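PDB 3TCS: racemase, putative from Roseobacter denitrificans, which binds magnesium and D-alanine in a TIM-barrel domain of the mandelate racemase family and may act as a racemase or hydro-lyase. Local coordinates for residues 228-233 and 247-252; 251-256 and 273-278. One frame throughout, in Å; residues are numbered along the deposited sequence.

How the interactions relate
Two consecutive steps round a beta/alpha-barrel are described here, with centres about 7 Å apart. Interaction 1 sets strand 229-231 beside the chain entering strand 252-255, and interaction 2 sets strand 252-255 beside strand 276-277; I251 and D252 serve both. T254 probably extends the pairing of interaction 1, with F230 O 3.0 Å from T254 N and E232 N 2.9 Å from T254 O. Two magnesium ions lie nearby, one in the active site and one at the end of helix 239-248. The first, with D-alanine, is held by E231 together with D205 and E257; the other is held by L249 and T246, and a water in its shell links I251 to D275 of interaction 2.

Interaction 1: residues 228-233 and 247-252; sequences CHFEEP and DALDID. With MG (magnesium ion), chain J; MG (magnesium ion), chain K; DAL (D-alanine), chain L.
Within the beta-alpha-beta unit of strand 229-231, helix 239-248 and strand 252-255, F230 and D252 are tied by their backbones, and the residues on the way in from the helix pack against the first strand. The bond runs from F230 N to D252 O at 2.9 Å (158° at the hydrogen). At C228 two waters bridge the gap: one links C228 O to D252 N, the other C228 O to a carboxylate oxygen of D252.

Apolar contacts flank these links. L249 brings CD1 to the edge of the F230 ring, 3.6 Å from CD2, while CB of P233 lies over one face of that ring. With CG1 anti to its backbone N (chi1 -175°), I251 sends its long branch alongside the first strand, and its CD1 ends 3.6 Å from H229 N. That amide is buried by the contact and has no polar partner in the model.

Along strand 229-231 the side chains of H229 and E231 turn to the barrel interior. H229 NE2 donates to E231 OE1 at 2.9 Å, nearly straight at 172°, with the carboxylate oxygen in the imidazole plane and approached on its anti side. K167 makes a salt bridge to the same oxygen, so OE1 is gripped from two residues while OE2 binds magnesium at 2.0 Å. D-alanine supplies its N and O to this ion, and D205 and E257 complete the protein ligands. A second magnesium sits just past the helix, where L249 O reaches it at 2.0 Å and waters bound to D250 O and I251 O lie in its shell. Carboxylates at or just past the C-terminal ends of successive barrel strands around one magnesium are the hallmark of the enolase-superfamily active site.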
# COMPACT_ATOMS: atom_id res chain seq x y z
N CYS B 228 -10.36 -18.76 23.66
CA CYS B 228 -9.11 -18.16 24.11
C CYS B 228 -8.45 -17.23 23.10
O CYS B 228 -7.35 -16.74 23.35
CB CYS B 228 -8.11 -19.27 24.46
SG CYS B 228 -7.64 -20.28 23.02
N HIS B 229 -9.13 -16.95 22.00
CA HIS B 229 -8.54 -16.14 20.94
C HIS B 229 -9.62 -15.38 20.16
O HIS B 229 -10.49 -16.00 19.56
CB HIS B 229 -7.75 -17.13 20.07
CG HIS B 229 -7.10 -16.54 18.86
ND1 HIS B 229 -5.74 -16.62 18.64
CD2 HIS B 229 -7.62 -16.01 17.73
CE1 HIS B 229 -5.46 -16.18 17.43
NE2 HIS B 229 -6.58 -15.80 16.85
N PHE B 230 -9.58 -14.05 20.21
CA PHE B 230 -10.55 -13.19 19.53
C PHE B 230 -9.78 -12.36 18.50
O PHE B 230 -9.14 -11.35 18.84
CB PHE B 230 -11.25 -12.29 20.56
CG PHE B 230 -12.43 -11.51 20.02
CD1 PHE B 230 -12.93 -11.77 18.75
CD2 PHE B 230 -13.05 -10.55 20.80
CE1 PHE B 230 -14.05 -11.06 18.27
CE2 PHE B 230 -14.16 -9.84 20.34
CZ PHE B 230 -14.66 -10.10 19.07
N GLU B 231 -9.85 -12.78 17.25
CA GLU B 231 -9.10 -12.13 16.18
C GLU B 231 -9.78 -11.02 15.39
O GLU B 231 -10.95 -11.14 15.00
CB GLU B 231 -8.60 -13.20 15.21
CG GLU B 231 -7.57 -12.72 14.19
CD GLU B 231 -6.91 -13.87 13.46
OE1 GLU B 231 -6.80 -14.96 14.05
OE2 GLU B 231 -6.48 -13.69 12.30
N GLU B 232 -9.02 -9.95 15.17
CA GLU B 232 -9.46 -8.79 14.40
C GLU B 232 -10.90 -8.38 14.68
O GLU B 232 -11.75 -8.38 13.79
CB GLU B 232 -9.27 -9.09 12.91
CG GLU B 232 -9.15 -7.86 12.03
CD GLU B 232 -8.80 -8.23 10.59
OE1 GLU B 232 -7.78 -8.92 10.39
OE2 GLU B 232 -9.54 -7.82 9.67
N PRO B 233 -11.19 -8.00 15.93
CA PRO B 233 -12.55 -7.60 16.30
C PRO B 233 -13.05 -6.36 15.57
O PRO B 233 -14.22 -6.29 15.18
CB PRO B 233 -12.45 -7.38 17.80
CG PRO B 233 -11.03 -6.95 17.99
CD PRO B 233 -10.28 -7.90 17.08
N ASP B 247 -8.11 -3.86 25.82
CA ASP B 247 -8.10 -3.36 27.19
C ASP B 247 -9.32 -3.77 28.00
O ASP B 247 -9.21 -4.03 29.21
CB ASP B 247 -7.96 -1.84 27.20
CG ASP B 247 -6.59 -1.36 26.72
OD1 ASP B 247 -5.63 -2.17 26.75
OD2 ASP B 247 -6.46 -0.19 26.34
N ALA B 248 -10.48 -3.86 27.35
CA ALA B 248 -11.72 -4.22 28.04
C ALA B 248 -11.92 -5.71 28.28
O ALA B 248 -12.55 -6.10 29.27
CB ALA B 248 -12.91 -3.67 27.27
N LEU B 249 -11.39 -6.54 27.39
CA LEU B 249 -11.55 -7.98 27.48
C LEU B 249 -10.38 -8.74 28.10
O LEU B 249 -9.23 -8.32 28.00
CB LEU B 249 -11.80 -8.56 26.09
CG LEU B 249 -13.07 -8.12 25.36
CD1 LEU B 249 -13.11 -8.78 23.99
CD2 LEU B 249 -14.30 -8.52 26.18
N ASP B 250 -10.70 -9.86 28.74
CA ASP B 250 -9.69 -10.72 29.34
C ASP B 250 -9.14 -11.65 28.26
O ASP B 250 -7.95 -11.91 28.20
CB ASP B 250 -10.29 -11.57 30.47
CG ASP B 250 -10.67 -10.75 31.68
OD1 ASP B 250 -9.85 -9.92 32.13
OD2 ASP B 250 -11.80 -10.94 32.20
N ILE B 251 -10.04 -12.14 27.41
CA ILE B 251 -9.65 -13.05 26.32
C ILE B 251 -8.60 -12.37 25.44
O ILE B 251 -8.65 -11.16 25.24
CB ILE B 251 -10.89 -13.43 25.48
CG1 ILE B 251 -10.52 -14.46 24.41
CG2 ILE B 251 -11.49 -12.19 24.83
CD1 ILE B 251 -11.72 -15.03 23.68
N ASP B 252 -7.64 -13.14 24.93
CA ASP B 252 -6.60 -12.57 24.08
C ASP B 252 -7.21 -11.99 22.79
O ASP B 252 -8.04 -12.64 22.15
CB ASP B 252 -5.56 -13.62 23.67
CG ASP B 252 -4.59 -13.98 24.79
OD1 ASP B 252 -4.38 -13.17 25.72
OD2 ASP B 252 -4.02 -15.09 24.73
MG MG J . -7.54 -13.42 10.60
MG MG K . -7.36 -7.63 27.53
N DAL L . -6.73 -15.56 9.99
CA DAL L . -7.83 -15.80 9.04
CB DAL L . -7.45 -16.89 8.05
C DAL L . -8.13 -14.55 8.29
O DAL L . -8.47 -13.57 8.88
O HOH W 1 -7.20 -15.75 26.19
O HOH W 2 -4.74 -17.23 23.15
O HOH W 3 -8.54 -11.58 10.71
O HOH W 4 -7.29 -6.57 29.26
O HOH W 5 -6.50 -9.40 28.64
O HOH W 6 -7.27 -8.96 25.78
O HOH W 7 -5.29 -7.22 27.14

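Interaction 2: residues 251-256 and 273-278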
# COMPACT_ATOMS: atom_id res chain seq x y z
N ILE B 251 -10.04 -12.14 27.41
CA ILE B 251 -9.65 -13.05 26.32
C ILE B 251 -8.60 -12.37 25.44
O ILE B 251 -8.65 -11.16 25.24
CB ILE B 251 -10.89 -13.43 25.48
CG1 ILE B 251 -10.52 -14.46 24.41
CG2 ILE B 251 -11.49 -12.19 24.83
CD1 ILE B 251 -11.72 -15.03 23.68
N ASP B 252 -7.64 -13.14 24.93
CA ASP B 252 -6.60 -12.57 24.08
C ASP B 252 -7.21 -11.99 22.79
O ASP B 252 -8.04 -12.64 22.15
CB ASP B 252 -5.56 -13.62 23.67
CG ASP B 252 -4.59 -13.98 24.79
OD1 ASP B 252 -4.38 -13.17 25.72
OD2 ASP B 252 -4.02 -15.09 24.73
N VAL B 253 -6.81 -10.78 22.44
CA VAL B 253 -7.27 -10.14 21.21
C VAL B 253 -6.05 -10.13 20.29
O VAL B 253 -4.96 -9.72 20.70
CB VAL B 253 -7.76 -8.70 21.46
CG1 VAL B 253 -8.05 -8.00 20.13
CG2 VAL B 253 -9.02 -8.73 22.32
N THR B 254 -6.24 -10.57 19.06
CA THR B 254 -5.14 -10.68 18.11
C THR B 254 -5.37 -9.96 16.79
O THR B 254 -6.49 -9.59 16.46
CB THR B 254 -4.89 -12.17 17.80
OG1 THR B 254 -5.88 -12.62 16.87
CG2 THR B 254 -5.03 -13.01 19.07
N GLY B 255 -4.30 -9.76 16.03
CA GLY B 255 -4.44 -9.09 14.75
C GLY B 255 -3.11 -8.76 14.09
O GLY B 255 -2.05 -9.02 14.66
N GLY B 256 -3.19 -8.21 12.88
CA GLY B 256 -2.00 -7.81 12.15
C GLY B 256 -1.80 -8.44 10.79
O GLY B 256 -0.89 -8.03 10.06
N ALA B 273 -1.78 -2.65 21.19
CA ALA B 273 -3.14 -2.70 20.67
C ALA B 273 -3.74 -4.10 20.68
O ALA B 273 -4.96 -4.25 20.70
CB ALA B 273 -3.18 -2.12 19.25
N VAL B 274 -2.89 -5.12 20.67
CA VAL B 274 -3.33 -6.51 20.69
C VAL B 274 -2.46 -7.30 21.67
O VAL B 274 -1.44 -6.80 22.15
CB VAL B 274 -3.22 -7.19 19.30
CG1 VAL B 274 -4.10 -6.46 18.29
CG2 VAL B 274 -1.77 -7.20 18.84
N ASP B 275 -2.87 -8.53 21.97
CA ASP B 275 -2.12 -9.39 22.89
C ASP B 275 -1.21 -10.36 22.13
O ASP B 275 -0.24 -10.87 22.69
CB ASP B 275 -3.09 -10.19 23.75
CG ASP B 275 -4.03 -9.31 24.52
OD1 ASP B 275 -3.54 -8.56 25.40
OD2 ASP B 275 -5.25 -9.34 24.24
N ILE B 276 -1.55 -10.62 20.88
CA ILE B 276 -0.79 -11.54 20.03
C ILE B 276 -0.70 -10.91 18.64
O ILE B 276 -1.70 -10.44 18.11
CB ILE B 276 -1.52 -12.91 19.90
CG1 ILE B 276 -1.74 -13.52 21.29
CG2 ILE B 276 -0.71 -13.84 19.00
CD1 ILE B 276 -2.50 -14.83 21.28
N VAL B 277 0.50 -10.89 18.07
CA VAL B 277 0.69 -10.32 16.74
C VAL B 277 0.59 -11.43 15.70
O VAL B 277 1.03 -12.55 15.95
CB VAL B 277 2.06 -9.61 16.62
CG1 VAL B 277 2.09 -8.42 17.56
CG2 VAL B 277 3.18 -10.58 16.95
N GLN B 278 0.00 -11.12 14.55
CA GLN B 278 -0.22 -12.11 13.51
C GLN B 278 0.21 -11.71 12.11
O GLN B 278 -0.62 -11.60 11.20
CB GLN B 278 -1.69 -12.49 13.48
CG GLN B 278 -2.20 -13.01 14.80
CD GLN B 278 -3.63 -13.50 14.70
OE1 GLN B 278 -4.56 -12.70 14.61
NE2 GLN B 278 -3.80 -14.82 14.68
O HOH W 6 -7.27 -8.96 25.78
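D275 holds both the N and the O of V253 along one edge of strand 252-255, so that a side chain stands in for part of the strand pairing where 273-278 comes alongside. Its backbone N donates to V253 O at 2.7 Å. Beyond it, CB passes 3.6 Å from the same V253 O and faces OD1 of D252, and CG comes next to V253 N. With CG set beside its own backbone N (chi1 -57°), the carboxylate folds back to the neighbouring strand. There OD2 accepts a hydrogen bond from V253 N at 2.8 Å, almost straight at 171°, on the lone pair turned away from OD1. The same OD2 accepts from a water at 2.6 Å; this water also donates to I251 O and belongs to the shell of a magnesium ion. D252 OD1 stands 4.2 Å from D275 OD2, a like-charge approach that the ion's nearness probably eases.

Farther along, the backbones pair in parallel. T254 and I276 lie side by side on one face of the sheet and point the same way, T254 CG2 resting 3.6 Å from I276 CB. G255 N makes a weak bond to I276 O, whereas Q278 N donates to G255 O at 2.9 Å. On the opposite face, V274 CG1 packs against the backbone of G255. This segment pair closes the beta-alpha-beta unit of strand 252-255, helix 262-270 and strand 276-277, one of the repeated parallel crossovers from which a TIM barrel is built.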